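Local atomic coordinates of fructokinase (Silicibacter sp., PDB entry 3C8U), a protein that probably catalyses the ATP-dependent phosphorylation of fructose. Residues 59-64 / 102-107; 33-38 / 128-133. One frame throughout, in Å; residues are numbered along the deposited sequence. Where two conformers were deposited one is given.

Contact 1: residues 59-64 / 102-107; sequences DGFHLD and IYPLFD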
ATOM      1  N   ASP A  59       0.009   1.406  -5.887  1.00 21.24           N
ATOM      2  CA  ASP A  59       0.782   2.438  -6.596  1.00 21.23           C
ATOM      3  C   ASP A  59       0.367   2.603  -8.057  1.00 21.03           C
ATOM      4  O   ASP A  59       0.552   3.663  -8.671  1.00 21.93           O
ATOM      5  CB  ASP A  59       2.301   2.150  -6.537  1.00 22.07           C
ATOM      6  CG  ASP A  59       2.971   2.772  -5.329  1.00 35.21           C
ATOM      7  OD1 ASP A  59       2.354   3.632  -4.644  1.00 44.22           O
ATOM      8  OD2 ASP A  59       4.141   2.419  -5.075  1.00 49.96           O
ATOM      9  N   GLY A  60      -0.166   1.525  -8.601  1.00 17.52           N
ATOM     10  CA  GLY A  60      -0.572   1.479 -10.016  1.00 17.91           C
ATOM     11  C   GLY A  60      -1.694   2.453 -10.290  1.00 17.54           C
ATOM     12  O   GLY A  60      -2.059   2.712 -11.435  1.00 16.91           O
ATOM     13  N   PHE A  61      -2.231   2.997  -9.205  1.00 19.26           N
ATOM     14  CA  PHE A  61      -3.398   3.874  -9.262  1.00 17.90           C
ATOM     15  C   PHE A  61      -3.071   5.340  -9.179  1.00 16.19           C
ATOM     16  O   PHE A  61      -3.956   6.177  -9.095  1.00 18.37           O
ATOM     17  CB  PHE A  61      -4.444   3.444  -8.226  1.00 17.88           C
ATOM     18  CG  PHE A  61      -5.163   2.202  -8.659  1.00 19.48           C
ATOM     19  CD1 PHE A  61      -6.270   2.297  -9.486  1.00 18.53           C
ATOM     20  CD2 PHE A  61      -4.648   0.949  -8.357  1.00 18.84           C
ATOM     21  CE1 PHE A  61      -6.889   1.176  -9.948  1.00 19.14           C
ATOM     22  CE2 PHE A  61      -5.260  -0.190  -8.832  1.00 19.19           C
ATOM     23  CZ  PHE A  61      -6.377  -0.084  -9.623  1.00 15.10           C
ATOM     24  N   HIS A  62      -1.782   5.648  -9.243  1.00 19.73           N
ATOM     25  CA  HIS A  62      -1.397   7.047  -9.422  1.00 19.17           C
ATOM     26  C   HIS A  62      -2.034   7.547 -10.704  1.00 17.72           C
ATOM     27  O   HIS A  62      -2.077   6.857 -11.733  1.00 19.34           O
ATOM     28  CB  HIS A  62       0.107   7.233  -9.626  1.00 19.27           C
ATOM     29  CG  HIS A  62       0.923   7.280  -8.387  1.00 18.50           C
ATOM     30  ND1 HIS A  62       1.509   6.158  -7.850  1.00 20.20           N
ATOM     31  CD2 HIS A  62       1.338   8.327  -7.626  1.00 22.28           C
ATOM     32  CE1 HIS A  62       2.225   6.505  -6.791  1.00 23.72           C
ATOM     33  NE2 HIS A  62       2.159   7.816  -6.651  1.00 17.24           N
ATOM     34  N   LEU A  63      -2.464   8.794 -10.662  1.00 19.68           N
ATOM     35  CA  LEU A  63      -2.814   9.492 -11.898  1.00 16.02           C
ATOM     36  C   LEU A  63      -1.546   9.761 -12.689  1.00 18.40           C
ATOM     37  O   LEU A  63      -0.471   9.924 -12.113  1.00 19.59           O
ATOM     38  CB  LEU A  63      -3.473  10.834 -11.584  1.00 16.51           C
ATOM     39  CG  LEU A  63      -4.841  10.788 -10.928  1.00 21.34           C
ATOM     40  CD1 LEU A  63      -5.418  12.228 -10.907  1.00 26.05           C
ATOM     41  CD2 LEU A  63      -5.729   9.826 -11.671  1.00 23.35           C
ATOM     42  N   ASP A  64      -1.694   9.891 -14.008  1.00 18.34           N
ATOM     43  CA  ASP A  64      -0.558  10.239 -14.870  1.00 18.38           C
ATOM     44  C   ASP A  64      -0.225  11.712 -14.700  1.00 19.33           C
ATOM     45  O   ASP A  64      -1.083  12.540 -14.396  1.00 21.45           O
ATOM     46  CB  ASP A  64      -0.870   9.952 -16.334  1.00 20.47           C
ATOM     47  CG  ASP A  64       0.366  10.034 -17.238  1.00 19.68           C
ATOM     48  OD1 ASP A  64       1.151   9.052 -17.261  1.00 21.76           O
ATOM     49  OD2 ASP A  64       0.492  11.035 -17.973  1.00 21.09           O
ATOM     50  N   ILE A 102      -7.282  -8.075 -13.706  1.00 17.72           N
ATOM     51  CA  ILE A 102      -6.163  -7.325 -14.260  1.00 15.15           C
ATOM     52  C   ILE A 102      -6.037  -5.967 -13.580  1.00 18.05           C
ATOM     53  O   ILE A 102      -7.046  -5.275 -13.323  1.00 17.84           O
ATOM     54  CB  ILE A 102      -6.299  -7.131 -15.799  1.00 16.33           C
ATOM     55  CG1 ILE A 102      -6.383  -8.498 -16.511  1.00 23.46           C
ATOM     56  CG2 ILE A 102      -5.135  -6.270 -16.351  1.00 14.41           C
ATOM     57  CD1 ILE A 102      -5.134  -9.317 -16.395  1.00 19.91           C
ATOM     58  N   TYR A 103      -4.788  -5.571 -13.300  1.00 16.03           N
ATOM     59  CA  TYR A 103      -4.527  -4.263 -12.662  1.00 15.92           C
ATOM     60  C   TYR A 103      -3.180  -3.653 -13.046  1.00 17.61           C
ATOM     61  O   TYR A 103      -2.321  -4.345 -13.588  1.00 20.41           O
ATOM     62  CB  TYR A 103      -4.706  -4.404 -11.138  1.00 13.67           C
ATOM     63  CG  TYR A 103      -3.610  -5.177 -10.433  1.00 16.92           C
ATOM     64  CD1 TYR A 103      -3.672  -6.538 -10.288  1.00 18.42           C
ATOM     65  CD2 TYR A 103      -2.525  -4.511  -9.879  1.00 16.75           C
ATOM     66  CE1 TYR A 103      -2.651  -7.245  -9.649  1.00 17.63           C
ATOM     67  CE2 TYR A 103      -1.507  -5.204  -9.261  1.00 16.88           C
ATOM     68  CZ  TYR A 103      -1.577  -6.559  -9.131  1.00 19.35           C
ATOM     69  OH  TYR A 103      -0.547  -7.208  -8.477  1.00 21.99           O
ATOM     70  N   PRO A 104      -2.998  -2.341 -12.802  1.00 18.97           N
ATOM     71  CA  PRO A 104      -1.774  -1.664 -13.207  1.00 17.05           C
ATOM     72  C   PRO A 104      -0.683  -1.747 -12.185  1.00 20.99           C
ATOM     73  O   PRO A 104      -0.939  -1.983 -11.016  1.00 19.36           O
ATOM     74  CB  PRO A 104      -2.202  -0.211 -13.367  1.00 20.22           C
ATOM     75  CG  PRO A 104      -3.460  -0.058 -12.518  1.00 20.98           C
ATOM     76  CD  PRO A 104      -4.038  -1.406 -12.321  1.00 21.79           C
ATOM     77  N   LEU A 105       0.529  -1.588 -12.697  1.00 20.26           N
ATOM     78  CA  LEU A 105       1.755  -1.564 -11.901  1.00 20.85           C
ATOM     79  C   LEU A 105       2.458  -0.242 -12.148  1.00 21.88           C
ATOM     80  O   LEU A 105       2.577   0.204 -13.292  1.00 22.55           O
ATOM     81  CB  LEU A 105       2.685  -2.744 -12.267  1.00 19.78           C
ATOM     82  CG  LEU A 105       2.243  -4.153 -11.821  1.00 25.17           C
ATOM     83  CD1 LEU A 105       3.252  -5.268 -12.245  1.00 18.34           C
ATOM     84  CD2 LEU A 105       1.978  -4.155 -10.319  1.00 24.81           C
ATOM     85  N   PHE A 106       2.945   0.362 -11.077  1.00 20.83           N
ATOM     86  CA  PHE A 106       3.701   1.615 -11.174  1.00 22.87           C
ATOM     87  C   PHE A 106       5.154   1.339 -11.497  1.00 24.66           C
ATOM     88  O   PHE A 106       5.794   0.522 -10.845  1.00 28.78           O
ATOM     89  CB  PHE A 106       3.590   2.425  -9.879  1.00 24.12           C
ATOM     90  CG  PHE A 106       4.024   3.847 -10.018  1.00 23.42           C
ATOM     91  CD1 PHE A 106       3.319   4.729 -10.818  1.00 22.46           C
ATOM     92  CD2 PHE A 106       5.148   4.303  -9.364  1.00 30.30           C
ATOM     93  CE1 PHE A 106       3.732   6.069 -10.935  1.00 23.98           C
ATOM     94  CE2 PHE A 106       5.564   5.631  -9.496  1.00 29.64           C
ATOM     95  CZ  PHE A 106       4.846   6.499 -10.279  1.00 27.83           C
ATOM     96  N   ASP A 107       5.636   2.013 -12.531  1.00 24.38           N
ATOM     97  CA  ASP A 107       7.057   1.990 -12.942  1.00 26.19           C
ATOM     98  C   ASP A 107       7.785   3.225 -12.405  1.00 26.70           C
ATOM     99  O   ASP A 107       7.665   4.335 -12.912  1.00 27.06           O
ATOM    100  CB  ASP A 107       7.152   1.875 -14.469  1.00 28.58           C
ATOM    101  CG  ASP A 107       8.601   1.858 -14.991  1.00 38.10           C
ATOM    102  OD1 ASP A 107       9.543   2.203 -14.240  1.00 39.52           O
ATOM    103  OD2 ASP A 107       8.770   1.531 -16.184  1.00 42.70           O
TER
HETATM  104  O   HOH W   1      -0.230  -1.424  -8.415  1.00 16.17           O

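Contact 2: residues 33-38 / 128-133; sequences SGKSTL and IIEGNY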
ATOM      1  N   SER A  33       8.429   3.474   4.463  1.00 26.11           N
ATOM      2  CA  SER A  33       8.177   2.468   5.522  1.00 25.53           C
ATOM      3  C   SER A  33       8.748   1.090   5.168  1.00 24.70           C
ATOM      4  O   SER A  33       8.867   0.211   6.019  1.00 27.28           O
ATOM      5  CB  SER A  33       6.696   2.338   5.846  1.00 28.34           C
ATOM      6  OG  SER A  33       5.970   1.821   4.742  1.00 24.73           O
ATOM      7  N   GLY A  34       9.077   0.920   3.900  1.00 21.52           N
ATOM      8  CA  GLY A  34       9.570  -0.379   3.387  1.00 24.01           C
ATOM      9  C   GLY A  34       8.516  -1.482   3.464  1.00 25.62           C
ATOM     10  O   GLY A  34       8.794  -2.644   3.754  1.00 25.58           O
ATOM     11  N   LYS A  35       7.280  -1.102   3.211  1.00 22.88           N
ATOM     12  CA  LYS A  35       6.166  -2.039   3.381  0.50 20.79           C
ATOM     13  C   LYS A  35       6.280  -3.271   2.466  1.00 20.02           C
ATOM     14  O   LYS A  35       5.886  -4.365   2.839  1.00 18.09           O
ATOM     15  CB  LYS A  35       4.807  -1.330   3.243  0.50 21.62           C
ATOM     16  CG  LYS A  35       4.496  -0.774   1.881  0.50 21.94           C
ATOM     17  CD  LYS A  35       3.316   0.205   1.938  0.50 22.47           C
ATOM     18  CE  LYS A  35       3.489   1.327   0.937  0.50 28.74           C
ATOM     19  NZ  LYS A  35       4.429   2.403   1.447  0.50 21.27           N
ATOM     20  N   SER A  36       6.860  -3.110   1.288  1.00 18.96           N
ATOM     21  CA  SER A  36       6.975  -4.257   0.378  1.00 18.40           C
ATOM     22  C   SER A  36       7.889  -5.362   0.918  1.00 19.23           C
ATOM     23  O   SER A  36       7.787  -6.531   0.521  1.00 18.44           O
ATOM     24  CB  SER A  36       7.400  -3.807  -1.024  1.00 20.89           C
ATOM     25  OG  SER A  36       6.432  -2.923  -1.573  1.00 20.70           O
ATOM     26  N   THR A  37       8.777  -4.988   1.839  1.00 16.52           N
ATOM     27  CA  THR A  37       9.711  -5.957   2.442  1.00 19.27           C
ATOM     28  C   THR A  37       9.060  -6.799   3.549  1.00 19.65           C
ATOM     29  O   THR A  37       9.609  -7.824   3.980  1.00 19.08           O
ATOM     30  CB  THR A  37      10.972  -5.287   3.037  1.00 20.37           C
ATOM     31  OG1 THR A  37      10.600  -4.481   4.156  1.00 22.00           O
ATOM     32  CG2 THR A  37      11.687  -4.450   2.007  1.00 17.32           C
ATOM     33  N   LEU A  38       7.876  -6.371   3.955  1.00 18.60           N
ATOM     34  CA  LEU A  38       7.017  -7.116   4.908  1.00 19.71           C
ATOM     35  C   LEU A  38       5.881  -7.882   4.189  1.00 21.59           C
ATOM     36  O   LEU A  38       5.625  -9.059   4.454  1.00 18.95           O
ATOM     37  CB  LEU A  38       6.452  -6.167   5.975  1.00 20.54           C
ATOM     38  CG  LEU A  38       5.557  -6.816   7.026  1.00 20.23           C
ATOM     39  CD1 LEU A  38       6.357  -7.856   7.843  1.00 25.80           C
ATOM     40  CD2 LEU A  38       4.919  -5.778   7.926  1.00 23.67           C
ATOM     41  N   ILE A 128      -3.132  -9.413  -0.449  1.00 15.84           N
ATOM     42  CA  ILE A 128      -2.551  -8.492   0.501  1.00 15.97           C
ATOM     43  C   ILE A 128      -2.377  -7.207  -0.279  1.00 18.42           C
ATOM     44  O   ILE A 128      -1.537  -7.122  -1.171  1.00 17.21           O
ATOM     45  CB  ILE A 128      -1.206  -8.934   1.056  1.00 17.23           C
ATOM     46  CG1 ILE A 128      -1.344 -10.272   1.786  1.00 24.22           C
ATOM     47  CG2 ILE A 128      -0.607  -7.824   1.962  1.00 18.72           C
ATOM     48  CD1 ILE A 128      -0.031 -10.832   2.137  1.00 21.25           C
ATOM     49  N   ILE A 129      -3.218  -6.241   0.066  1.00 19.09           N
ATOM     50  CA  ILE A 129      -3.264  -4.948  -0.619  1.00 19.75           C
ATOM     51  C   ILE A 129      -2.355  -4.052   0.196  1.00 21.31           C
ATOM     52  O   ILE A 129      -2.523  -3.936   1.399  1.00 20.85           O
ATOM     53  CB  ILE A 129      -4.687  -4.342  -0.637  1.00 19.28           C
ATOM     54  CG1 ILE A 129      -5.736  -5.330  -1.159  1.00 24.96           C
ATOM     55  CG2 ILE A 129      -4.718  -2.983  -1.422  1.00 16.25           C
ATOM     56  CD1 ILE A 129      -5.403  -5.947  -2.444  1.00 24.96           C
ATOM     57  N   GLU A 130      -1.355  -3.471  -0.462  1.00 20.18           N
ATOM     58  CA  GLU A 130      -0.380  -2.646   0.211  1.00 18.93           C
ATOM     59  C   GLU A 130      -0.394  -1.234  -0.339  1.00 17.14           C
ATOM     60  O   GLU A 130      -0.453  -1.003  -1.533  1.00 21.34           O
ATOM     61  CB  GLU A 130       1.033  -3.281   0.209  1.00 21.09           C
ATOM     62  CG  GLU A 130       1.776  -3.182  -1.073  1.00 23.30           C
ATOM     63  CD  GLU A 130       3.213  -3.646  -0.988  1.00 24.01           C
ATOM     64  OE1 GLU A 130       3.646  -4.098   0.085  1.00 23.77           O
ATOM     65  OE2 GLU A 130       3.895  -3.601  -2.035  1.00 26.56           O
ATOM     66  N   GLY A 131      -0.394  -0.288   0.585  1.00 19.72           N
ATOM     67  CA  GLY A 131      -0.352   1.154   0.225  1.00 17.36           C
ATOM     68  C   GLY A 131      -0.204   2.087   1.402  1.00 17.40           C
ATOM     69  O   GLY A 131      -0.188   1.679   2.541  1.00 18.63           O
ATOM     70  N   ASN A 132      -0.170   3.373   1.115  1.00 17.17           N
ATOM     71  CA  ASN A 132      -0.009   4.375   2.157  1.00 19.13           C
ATOM     72  C   ASN A 132      -1.324   4.808   2.802  1.00 17.90           C
ATOM     73  O   ASN A 132      -1.326   5.323   3.906  1.00 20.99           O
ATOM     74  CB  ASN A 132       0.750   5.581   1.589  1.00 19.51           C
ATOM     75  CG  ASN A 132       2.151   5.213   1.142  1.00 21.19           C
ATOM     76  OD1 ASN A 132       2.840   4.422   1.812  1.00 31.55           O
ATOM     77  ND2 ASN A 132       2.579   5.760   0.032  1.00 26.30           N
ATOM     78  N   TYR A 133      -2.432   4.626   2.076  1.00 18.49           N
ATOM     79  CA  TYR A 133      -3.732   5.209   2.464  1.00 19.23           C
ATOM     80  C   TYR A 133      -4.843   4.203   2.708  1.00 18.05           C
ATOM     81  O   TYR A 133      -5.993   4.469   2.367  1.00 19.16           O
ATOM     82  CB  TYR A 133      -4.191   6.243   1.413  1.00 17.08           C
ATOM     83  CG  TYR A 133      -3.116   7.276   1.150  1.00 20.82           C
ATOM     84  CD1 TYR A 133      -2.692   8.132   2.163  1.00 25.31           C
ATOM     85  CD2 TYR A 133      -2.500   7.374  -0.086  1.00 18.05           C
ATOM     86  CE1 TYR A 133      -1.686   9.061   1.940  1.00 21.81           C
ATOM     87  CE2 TYR A 133      -1.494   8.300  -0.312  1.00 19.11           C
ATOM     88  CZ  TYR A 133      -1.094   9.139   0.699  1.00 22.52           C
ATOM     89  OH  TYR A 133      -0.088  10.061   0.468  1.00 23.25           O
TER

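Contact 1: residues 59-64 / 102-107
F106 turns its CG anti to the backbone N (chi1 -165°), while H62 holds its own CG anti to the carbonyl carbon (chi1 -83°), and these two torsions lay the phenyl and imidazole rings over one another. The stack is face to face but offset, with centroids 4.4 Å apart and planes inclined by 28°; H62 ND1 sits over the phenyl face toward its rim, and F106 CZ lies in the same way over the imidazole. What fixes the rotation of the imidazole is a hydrogen bond inside its own segment: H62 ND1 donates to D59 O over 2.8 Å, the acceptor lying nearly in the ring plane and offering a lone pair. H62 N reaches that same oxygen, so D59 O is gripped twice. F106 CB packs 3.6 Å from D59 CB. Replacing F106 by a smaller side chain such as an alanine would probably leave one imidazole face without its aromatic mate and open a gap beside the D59 carbonyl.

Farther along, P104 lies against G60 and over the F61 ring. Its CG comes within 3.3 Å of G60 O and also makes a CH-pi contact over one face of the F61 ring, 4.2 Å from the centroid. Glycine suits position 60 because a CB there would collide with P104 O. One water joins the backbones, accepting from G60 N at 3.0 Å and donating to P104 O. The 59-64 loop, which follows strand 53-57, thus leans on strand 101-107 of the two-stranded antiparallel sheet, whose other strand, 112-120, pairs with it through Y103 and L105. F83 meets the H62 ring, and F61 reaches F88 and L91 of helix 85-97.

Contact 2: residues 33-38 / 128-133
G34, K35 and S36 belong to what is probably the P-loop (Walker A motif), leading into helix 36-48 and facing the end of strand 126-131, which lies next to the outermost strand 53-57 of the parallel sheet. K35 NZ donates to N132 OD1 at 2.6 Å, with the nitrogen tilted 26° from the amide's carbonyl plane. The lysine gets there by a bent course: CG is tucked between the backbone N and the carbonyl carbon (chi1 66°), and further bends at chi3 and chi4 carry the amine past G131, where K35 CE lies 3.8 Å from G131 C. A long, flexible cationic chain suits this place, since its methylenes can run along the glycine backbone while the amine bonds to the asparagine oxygen. The lysine was modelled in two conformers, so this bond belongs to one of them.

A second hydrogen bond joins S36 to E130. S36 OG donates to E130 OE2 over 2.7 Å, approaching from above the carboxylate plane, 36° out of it. E130 is extended beyond CG, which brings the carboxylate to the first turn of the helix, and its other oxygen, OE1, accepts from S39 OG; two serine hydroxyls therefore hold one largely buried carboxylate. K35 NZ stays 6.7 Å from E130 OE1, too far for a salt bridge. On the loop side, G34 O accepts both T37 N and T37 OG1, the latter at 2.6 Å, tying G34 to T37. G34 has a positive phi, a backbone shape that favours glycine. This strand-loop-helix, its lysine amine and serine hydroxyl bonded to residues at the end of a neighbouring parallel strand, is characteristic of P-loop NTPases, the kinases among them, whose loop wraps the nucleotide phosphates, as this one probably does.

In the fold
Contact 1 lies nested in the chain between the two segments of contact 2, and their centres are 15 Å apart. Nearest atoms are about 5 Å from each other, so the two do not touch. Contact 2 is near the middle of the chain, about 4 Å from its centre, and joins the putative P-loop to strand 126-131; contact 1 lies farther out, about 12 Å from that centre. The link between them is strand 53-57, which pairs with 126-131 and then leads into 59-64. That route brings the D59 side chain near, without touching, the P-loop residues, consistent with contact 1 bordering the presumed phosphate-transfer site.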